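Local coordinates for protein putative polyprenyl synthetase (Streptomyces coelicolor, PDB 3NF2) that probably catalyses the magnesium-dependent condensation of isoprenyl diphosphates into longer polyprenyl diphosphates, as other members of the FPP/GGPP synthase family do, at residues L15-V24 and E74-L85; V57-A66 and L187-A196. All coordinates share one frame; numbering follows the deposited sequence.

Interaction 1: residues L15-V24 and E74-L85; sequences LATPVLRAAV and EVGVPGAVAVEL
Val81 is the central bump of this contact, and the surface of helix 15-24 around Ala16, Val19 and Leu20 is the hollow that receives it. Its CG2 branch reaches to 3.8 Å from Val19 CG1 and lies against the backbone carbonyl of Ala16, while CG1 faces the base of Leu20. One turn earlier, Val77 fits in the same way between Leu15 and Val19: Val77 CG2 is 3.8 Å from Leu15 CB, and its other branch, CG1, is 4.0 Å from Val19 CG2. Beta-branched valines suit these places because their two short, stiff methyls can each fill a different side of a dip. Beside these valines each helix offers an alanine, whose single methyl suits a place with little depth: Ala16 CB meets Ala80 CB at 4.1 Å. Leu20 is the long bump in the other direction. With CG anti to the backbone N (chi1 173°), its CD1 enters the notch between two consecutive residues, 3.6 Å from Glu84 CB and 4.0 Å from Leu85 CD2; the two leucines slide past each other, running in opposite directions. Val24 CG2 closes the row against the same Leu85 methyl. The axes of the two short helical segments come within 9.0 Å and cross at -63°, so the contact is a compact patch around the Leu20-Val81 pair. Phe39 and Trp41 also cover Leu20, and helix 115-134 packs on Val81 and Leu85. Glu84 lends only its aliphatic base here; its carboxylate leads away to Arg58. Across the interface the touching side-chain groups are almost all methyls and methylenes; the pairing of these segments therefore probably rests on the fit of branched shapes and the burial of hydrocarbon, since they share no hydrogen bond.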
loop_
_atom_site.group_PDB
_atom_site.type_symbol
_atom_site.label_atom_id
_atom_site.label_comp_id
_atom_site.label_asym_id
_atom_site.label_seq_id
_atom_site.Cartn_x
_atom_site.Cartn_y
_atom_site.Cartn_z
ATOM N N LEU A 15 12.551 16.655 -15.612
ATOM C CA LEU A 15 11.972 17.367 -14.475
ATOM C C LEU A 15 11.653 16.447 -13.291
ATOM O O LEU A 15 11.923 16.799 -12.137
ATOM C CB LEU A 15 10.733 18.162 -14.890
ATOM C CG LEU A 15 10.986 19.449 -15.692
ATOM C CD1 LEU A 15 9.674 20.159 -15.974
ATOM C CD2 LEU A 15 11.986 20.402 -15.007
ATOM N N ALA A 16 11.104 15.265 -13.579
ATOM C CA ALA A 16 10.587 14.387 -12.525
ATOM C C ALA A 16 11.606 13.411 -11.938
ATOM O O ALA A 16 11.618 13.218 -10.726
ATOM C CB ALA A 16 9.332 13.644 -12.998
ATOM N N THR A 17 12.439 12.795 -12.784
ATOM C CA THR A 17 13.449 11.815 -12.320
ATOM C C THR A 17 14.347 12.237 -11.124
ATOM O O THR A 17 14.432 11.486 -10.149
ATOM C CB THR A 17 14.312 11.210 -13.490
ATOM O OG1 THR A 17 13.452 10.740 -14.538
ATOM C CG2 THR A 17 15.177 10.055 -12.994
ATOM N N PRO A 18 14.996 13.430 -11.174
ATOM C CA PRO A 18 15.825 13.820 -10.015
ATOM C C PRO A 18 15.042 14.061 -8.720
ATOM O O PRO A 18 15.570 13.806 -7.641
ATOM C CB PRO A 18 16.490 15.134 -10.469
ATOM C CG PRO A 18 16.384 15.133 -11.953
ATOM C CD PRO A 18 15.082 14.441 -12.245
ATOM N N VAL A 19 13.805 14.547 -8.829
ATOM C CA VAL A 19 12.951 14.751 -7.649
ATOM C C VAL A 19 12.522 13.404 -7.042
ATOM O O VAL A 19 12.542 13.226 -5.818
ATOM C CB VAL A 19 11.731 15.652 -7.977
ATOM C CG1 VAL A 19 10.803 15.801 -6.776
ATOM C CG2 VAL A 19 12.203 17.030 -8.430
ATOM N N LEU A 20 12.173 12.454 -7.907
ATOM C CA LEU A 20 11.806 11.107 -7.473
ATOM C C LEU A 20 13.006 10.348 -6.895
ATOM O O LEU A 20 12.884 9.717 -5.833
ATOM C CB LEU A 20 11.149 10.321 -8.616
ATOM C CG LEU A 20 10.845 8.824 -8.409
ATOM C CD1 LEU A 20 9.531 8.474 -9.029
ATOM C CD2 LEU A 20 11.920 7.940 -9.025
ATOM N N ARG A 21 14.146 10.408 -7.591
ATOM C CA ARG A 21 15.387 9.767 -7.113
ATOM C C ARG A 21 15.798 10.272 -5.719
ATOM O O ARG A 21 16.122 9.462 -4.843
ATOM C CB ARG A 21 16.524 9.911 -8.138
ATOM C CG ARG A 21 17.937 9.831 -7.572
ATOM C CD ARG A 21 18.641 8.510 -7.847
ATOM N NE ARG A 21 19.226 8.448 -9.188
ATOM C CZ ARG A 21 20.283 7.706 -9.520
ATOM N NH1 ARG A 21 20.731 7.720 -10.768
ATOM N NH2 ARG A 21 20.907 6.964 -8.610
ATOM N N ALA A 22 15.731 11.590 -5.510
ATOM C CA ALA A 22 16.040 12.194 -4.207
ATOM C C ALA A 22 15.061 11.784 -3.109
ATOM O O ALA A 22 15.458 11.648 -1.953
ATOM C CB ALA A 22 16.125 13.717 -4.300
ATOM N N ALA A 23 13.793 11.581 -3.462
ATOM C CA ALA A 23 12.804 11.172 -2.460
ATOM C C ALA A 23 12.984 9.705 -2.106
ATOM O O ALA A 23 12.794 9.309 -0.967
ATOM C CB ALA A 23 11.390 11.450 -2.944
ATOM N N VAL A 24 13.385 8.913 -3.091
ATOM C CA VAL A 24 13.618 7.478 -2.904
ATOM C C VAL A 24 14.880 7.182 -2.068
ATOM O O VAL A 24 14.878 6.298 -1.199
ATOM C CB VAL A 24 13.644 6.768 -4.278
ATOM C CG1 VAL A 24 14.485 5.483 -4.255
ATOM C CG2 VAL A 24 12.214 6.511 -4.760
ATOM N N GLU A 74 6.731 23.101 -13.712
ATOM C CA GLU A 74 7.224 22.674 -12.400
ATOM C C GLU A 74 6.147 22.477 -11.331
ATOM O O GLU A 74 6.344 21.680 -10.415
ATOM C CB GLU A 74 8.350 23.598 -11.888
ATOM C CG GLU A 74 8.562 24.900 -12.680
ATOM C CD GLU A 74 9.499 24.729 -13.882
ATOM O OE1 GLU A 74 10.585 24.124 -13.726
ATOM O OE2 GLU A 74 9.149 25.216 -14.982
ATOM N N VAL A 75 5.018 23.183 -11.467
ATOM C CA VAL A 75 3.861 23.055 -10.561
ATOM C C VAL A 75 3.274 21.628 -10.588
ATOM O O VAL A 75 2.802 21.112 -9.565
ATOM C CB VAL A 75 2.776 24.129 -10.890
ATOM C CG1 VAL A 75 1.462 23.918 -10.103
ATOM C CG2 VAL A 75 3.325 25.527 -10.638
ATOM N N GLY A 76 3.343 20.986 -11.752
ATOM C CA GLY A 76 2.860 19.623 -11.910
ATOM C C GLY A 76 3.877 18.540 -11.584
ATOM O O GLY A 76 3.551 17.352 -11.647
ATOM N N VAL A 77 5.103 18.936 -11.240
ATOM C CA VAL A 77 6.162 17.971 -10.895
ATOM C C VAL A 77 5.848 17.083 -9.668
ATOM O O VAL A 77 6.087 15.880 -9.734
ATOM C CB VAL A 77 7.600 18.601 -10.886
ATOM C CG1 VAL A 77 8.614 17.739 -10.107
ATOM C CG2 VAL A 77 8.080 18.782 -12.306
ATOM N N PRO A 78 5.281 17.657 -8.577
ATOM C CA PRO A 78 4.786 16.784 -7.502
ATOM C C PRO A 78 3.794 15.737 -8.004
ATOM O O PRO A 78 3.842 14.576 -7.571
ATOM C CB PRO A 78 4.075 17.758 -6.564
ATOM C CG PRO A 78 4.799 19.036 -6.740
ATOM C CD PRO A 78 5.254 19.078 -8.167
ATOM N N GLY A 79 2.927 16.159 -8.923
ATOM C CA GLY A 79 1.931 15.290 -9.542
ATOM C C GLY A 79 2.551 14.182 -10.360
ATOM O O GLY A 79 2.106 13.050 -10.289
ATOM N N ALA A 80 3.592 14.503 -11.123
ATOM C CA ALA A 80 4.302 13.517 -11.944
ATOM C C ALA A 80 5.073 12.513 -11.110
ATOM O O ALA A 80 5.201 11.351 -11.500
ATOM C CB ALA A 80 5.261 14.213 -12.896
ATOM N N VAL A 81 5.610 12.983 -9.984
ATOM C CA VAL A 81 6.404 12.160 -9.079
ATOM C C VAL A 81 5.474 11.169 -8.361
ATOM O O VAL A 81 5.738 9.967 -8.332
ATOM C CB VAL A 81 7.252 13.049 -8.099
ATOM C CG1 VAL A 81 7.814 12.247 -6.924
ATOM C CG2 VAL A 81 8.394 13.713 -8.846
ATOM N N ALA A 82 4.362 11.677 -7.850
ATOM C CA ALA A 82 3.365 10.851 -7.183
ATOM C C ALA A 82 2.801 9.751 -8.098
ATOM O O ALA A 82 2.633 8.603 -7.657
ATOM C CB ALA A 82 2.249 11.722 -6.637
ATOM N N VAL A 83 2.528 10.108 -9.360
ATOM C CA VAL A 83 2.036 9.165 -10.368
ATOM C C VAL A 83 3.068 8.061 -10.646
ATOM O O VAL A 83 2.720 6.876 -10.731
ATOM C CB VAL A 83 1.631 9.890 -11.686
ATOM C CG1 VAL A 83 1.523 8.918 -12.840
ATOM C CG2 VAL A 83 0.289 10.585 -11.528
ATOM N N GLU A 84 4.334 8.451 -10.756
ATOM C CA GLU A 84 5.401 7.494 -11.002
ATOM C C GLU A 84 5.614 6.553 -9.826
ATOM O O GLU A 84 5.930 5.376 -10.015
ATOM C CB GLU A 84 6.701 8.221 -11.314
ATOM C CG GLU A 84 6.764 8.830 -12.705
ATOM C CD GLU A 84 6.212 7.909 -13.774
ATOM O OE1 GLU A 84 5.054 8.130 -14.190
ATOM O OE2 GLU A 84 6.930 6.968 -14.184
ATOM N N LEU A 85 5.447 7.089 -8.618
ATOM C CA LEU A 85 5.611 6.326 -7.392
ATOM C C LEU A 85 4.527 5.263 -7.243
ATOM O O LEU A 85 4.837 4.102 -6.956
ATOM C CB LEU A 85 5.652 7.256 -6.172
ATOM C CG LEU A 85 6.970 8.006 -5.958
ATOM C CD1 LEU A 85 6.811 9.121 -4.917
ATOM C CD2 LEU A 85 8.119 7.070 -5.577
#

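Interaction 2: residues V57-A66 and L187-A196. With SO4 (sulfate ion), chain B.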
loop_
_atom_site.group_PDB
_atom_site.type_symbol
_atom_site.label_atom_id
_atom_site.label_comp_id
_atom_site.label_asym_id
_atom_site.label_seq_id
_atom_site.Cartn_x
_atom_site.Cartn_y
_atom_site.Cartn_z
ATOM N N VAL A 57 5.712 8.957 -20.697
ATOM C CA VAL A 57 4.411 9.495 -21.090
ATOM C C VAL A 57 3.708 10.191 -19.921
ATOM O O VAL A 57 3.319 11.361 -20.040
ATOM C CB VAL A 57 3.492 8.407 -21.708
ATOM C CG1 VAL A 57 2.150 9.007 -22.115
ATOM C CG2 VAL A 57 4.160 7.758 -22.906
ATOM N N ARG A 58 3.568 9.479 -18.800
ATOM C CA ARG A 58 2.904 10.023 -17.604
ATOM C C ARG A 58 3.528 11.325 -17.029
ATOM O O ARG A 58 2.785 12.290 -16.758
ATOM C CB ARG A 58 2.725 8.955 -16.505
ATOM C CG ARG A 58 1.940 7.710 -16.910
ATOM C CD ARG A 58 2.087 6.584 -15.868
ATOM N NE ARG A 58 3.492 6.269 -15.624
ATOM C CZ ARG A 58 4.150 5.249 -16.167
ATOM N NH1 ARG A 58 3.534 4.390 -16.966
ATOM N NH2 ARG A 58 5.435 5.078 -15.893
ATOM N N PRO A 59 4.871 11.360 -16.829
ATOM C CA PRO A 59 5.444 12.628 -16.359
ATOM C C PRO A 59 5.236 13.799 -17.330
ATOM O O PRO A 59 4.832 14.891 -16.896
ATOM C CB PRO A 59 6.941 12.319 -16.196
ATOM C CG PRO A 59 7.158 10.956 -16.748
ATOM C CD PRO A 59 5.854 10.259 -16.752
ATOM N N ALA A 60 5.482 13.562 -18.620
ATOM C CA ALA A 60 5.237 14.569 -19.660
ATOM C C ALA A 60 3.805 15.089 -19.596
ATOM O O ALA A 60 3.569 16.276 -19.727
ATOM C CB ALA A 60 5.530 14.004 -21.055
ATOM N N LEU A 61 2.867 14.182 -19.362
ATOM C CA LEU A 61 1.455 14.504 -19.298
ATOM C C LEU A 61 1.154 15.402 -18.102
ATOM O O LEU A 61 0.447 16.397 -18.236
ATOM C CB LEU A 61 0.662 13.200 -19.211
ATOM C CG LEU A 61 -0.574 12.887 -20.055
ATOM C CD1 LEU A 61 -0.747 13.798 -21.248
ATOM C CD2 LEU A 61 -0.491 11.439 -20.511
ATOM N N ALA A 62 1.712 15.058 -16.941
ATOM C CA ALA A 62 1.451 15.801 -15.701
ATOM C C ALA A 62 1.989 17.231 -15.707
ATOM O O ALA A 62 1.347 18.131 -15.157
ATOM C CB ALA A 62 1.972 15.038 -14.498
ATOM N N VAL A 63 3.156 17.435 -16.319
ATOM C CA VAL A 63 3.711 18.788 -16.430
ATOM C C VAL A 63 2.908 19.603 -17.439
ATOM O O VAL A 63 2.654 20.785 -17.208
ATOM C CB VAL A 63 5.261 18.839 -16.694
ATOM C CG1 VAL A 63 6.027 18.233 -15.525
ATOM C CG2 VAL A 63 5.664 18.155 -17.992
ATOM N N LEU A 64 2.476 18.950 -18.523
ATOM C CA LEU A 64 1.530 19.531 -19.479
ATOM C C LEU A 64 0.210 19.939 -18.824
ATOM O O LEU A 64 -0.333 21.001 -19.123
ATOM C CB LEU A 64 1.232 18.549 -20.613
ATOM C CG LEU A 64 1.727 18.829 -22.028
ATOM C CD1 LEU A 64 3.171 18.403 -22.204
ATOM C CD2 LEU A 64 0.841 18.085 -23.002
ATOM N N SER A 65 -0.288 19.084 -17.933
ATOM C CA SER A 65 -1.552 19.305 -17.239
ATOM C C SER A 65 -1.568 20.620 -16.464
ATOM O O SER A 65 -2.591 21.289 -16.410
ATOM C CB SER A 65 -1.849 18.141 -16.291
ATOM O OG SER A 65 -3.166 18.224 -15.771
ATOM N N ALA A 66 -0.426 20.976 -15.878
ATOM C CA ALA A 66 -0.283 22.217 -15.124
ATOM C C ALA A 66 -0.414 23.458 -16.011
ATOM O O ALA A 66 -1.028 24.455 -15.609
ATOM C CB ALA A 66 1.040 22.221 -14.357
ATOM N N LEU A 187 -4.670 5.555 -14.390
ATOM C CA LEU A 187 -3.458 6.273 -14.025
ATOM C C LEU A 187 -3.059 7.331 -15.063
ATOM O O LEU A 187 -2.446 8.351 -14.721
ATOM C CB LEU A 187 -2.300 5.298 -13.787
ATOM C CG LEU A 187 -1.051 5.944 -13.186
ATOM C CD1 LEU A 187 -1.353 6.531 -11.804
ATOM C CD2 LEU A 187 0.095 4.965 -13.122
ATOM N N LEU A 188 -3.385 7.083 -16.327
ATOM C CA LEU A 188 -3.166 8.084 -17.375
ATOM C C LEU A 188 -4.171 9.219 -17.250
ATOM O O LEU A 188 -3.842 10.369 -17.508
ATOM C CB LEU A 188 -3.179 7.452 -18.765
ATOM C CG LEU A 188 -1.829 6.805 -19.106
ATOM C CD1 LEU A 188 -1.936 5.729 -20.181
ATOM C CD2 LEU A 188 -0.815 7.844 -19.520
ATOM N N ALA A 189 -5.375 8.883 -16.792
ATOM C CA ALA A 189 -6.415 9.860 -16.490
ATOM C C ALA A 189 -5.944 10.784 -15.385
ATOM O O ALA A 189 -6.113 12.002 -15.470
ATOM C CB ALA A 189 -7.683 9.156 -16.063
ATOM N N CYS A 190 -5.346 10.184 -14.355
ATOM C CA CYS A 190 -4.799 10.919 -13.238
ATOM C C CYS A 190 -3.620 11.782 -13.672
ATOM O O CYS A 190 -3.561 12.951 -13.326
ATOM C CB CYS A 190 -4.375 9.983 -12.106
ATOM S SG CYS A 190 -3.742 10.887 -10.670
ATOM N N ALA A 191 -2.701 11.212 -14.439
ATOM C CA ALA A 191 -1.554 11.967 -14.942
ATOM C C ALA A 191 -1.979 13.159 -15.802
ATOM O O ALA A 191 -1.367 14.223 -15.735
ATOM C CB ALA A 191 -0.628 11.064 -15.723
ATOM N N SER A 192 -3.044 12.970 -16.586
ATOM C CA SER A 192 -3.573 14.004 -17.468
ATOM C C SER A 192 -4.248 15.155 -16.736
ATOM O O SER A 192 -4.339 16.252 -17.279
ATOM C CB SER A 192 -4.563 13.406 -18.479
ATOM O OG SER A 192 -3.884 12.604 -19.432
ATOM N N SER A 193 -4.726 14.908 -15.521
ATOM C CA SER A 193 -5.496 15.919 -14.796
ATOM C C SER A 193 -4.835 16.468 -13.520
ATOM O O SER A 193 -5.296 17.473 -12.975
ATOM C CB SER A 193 -6.894 15.394 -14.469
ATOM O OG SER A 193 -6.849 14.366 -13.492
ATOM N N ILE A 194 -3.764 15.827 -13.051
ATOM C CA ILE A 194 -3.194 16.156 -11.738
ATOM C C ILE A 194 -2.444 17.514 -11.673
ATOM O O ILE A 194 -2.620 18.277 -10.713
ATOM C CB ILE A 194 -2.354 14.974 -11.145
ATOM C CG1 ILE A 194 -2.175 15.140 -9.632
ATOM C CG2 ILE A 194 -1.023 14.752 -11.913
ATOM C CD1 ILE A 194 -1.511 13.952 -8.948
ATOM N N GLY A 195 -1.637 17.809 -12.690
ATOM C CA GLY A 195 -0.957 19.100 -12.805
ATOM C C GLY A 195 -1.934 20.264 -12.778
ATOM O O GLY A 195 -1.672 21.278 -12.136
ATOM N N ALA A 196 -3.065 20.095 -13.462
ATOM C CA ALA A 196 -4.112 21.108 -13.555
ATOM C C ALA A 196 -4.765 21.368 -12.215
ATOM O O ALA A 196 -5.009 22.524 -11.854
ATOM C CB ALA A 196 -5.160 20.686 -14.570
HETATM S S SO4 B . 7.005 2.409 -17.927
HETATM O O1 SO4 B . 7.365 3.508 -17.030
HETATM O O2 SO4 B . 7.886 2.457 -19.091
HETATM O O3 SO4 B . 7.165 1.143 -17.204
HETATM O O4 SO4 B . 5.614 2.530 -18.384
#
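The start of helix 57-67 borders an anion site, probably the pocket that takes the diphosphate of the isopentenyl substrate in this family, and from there the helix runs closely along helix 173-198. Arg58 grips a sulfate, probably from the crystallisation liquor, with both terminal nitrogens: NH2 to O1 at 2.7 Å and NH1 to O4 at 3.1 Å. The sulfur lies in the guanidinium plane, at its edge, so the bonds form a two-pronged grip. Lys55 N and Arg104 also hold the ion, while Glu84 takes the remaining guanidinium nitrogen, NE, in a salt bridge and thereby steadies the group. The arginine's aliphatic stem is useful too, since CG rests on Leu188 CD2 and CD on Leu187 CD2.

Further along, Ser65 is a knob among Ser192, Ser193, Gly195 and Ala196. With OG anti to the backbone N (chi1 -170°), the hydroxyl donates to Ser192 O over 2.7 Å, arriving from above the carbonyl plane, and accepts from Ala196 N at 3.0 Å. It thus bridges the kink where the N-H of Ala196 has lost its bond to the preceding turn, a task that suits a small side chain able both to donate and to accept. Gly195, without a side chain, lets the backbones meet: its CA comes to 3.4 Å from Ala62 O in a C-H...O contact. Ala191 O receives a like contact from Ala62 CA at 3.2 Å. Beside them, Leu61 CG lies 3.4 Å from Ser192 OG, whose hydroxyl is turned back onto Leu188 O. An axis separation of 6.1 Å and a crossing of -33° are characteristic of helix pairs with small residues four apart, here Ala62 and Ala66 against Ala191 and Gly195, in the all-helical core of the isoprenoid synthase fold.

How the interactions relate
Interactions 1 and 2 lie on the same side of the chain's centre, with their own centres about 12 Å apart. Their segments alternate along the sequence, 15-24, 57-66, 74-85, 187-196, and the successive helices 57-67 and 77-98 contribute one segment to each. These two helices also touch directly: the salt bridge of Glu84 with Arg58 joins the two contacts, and Glu84 OE1 packs 3.4 Å from Pro59 CD. Gly76, just before helix 77-98, brings its N to 3.7 Å from Ala66 CB. Gly79 CA, 3.7 Å from Ile194 CD1, adds a link to helix 173-198. The N-terminal helix 5-25 is thus joined through helix 77-98 to the tightly paired helices, consistent with a connected set of helices beside the probable diphosphate site.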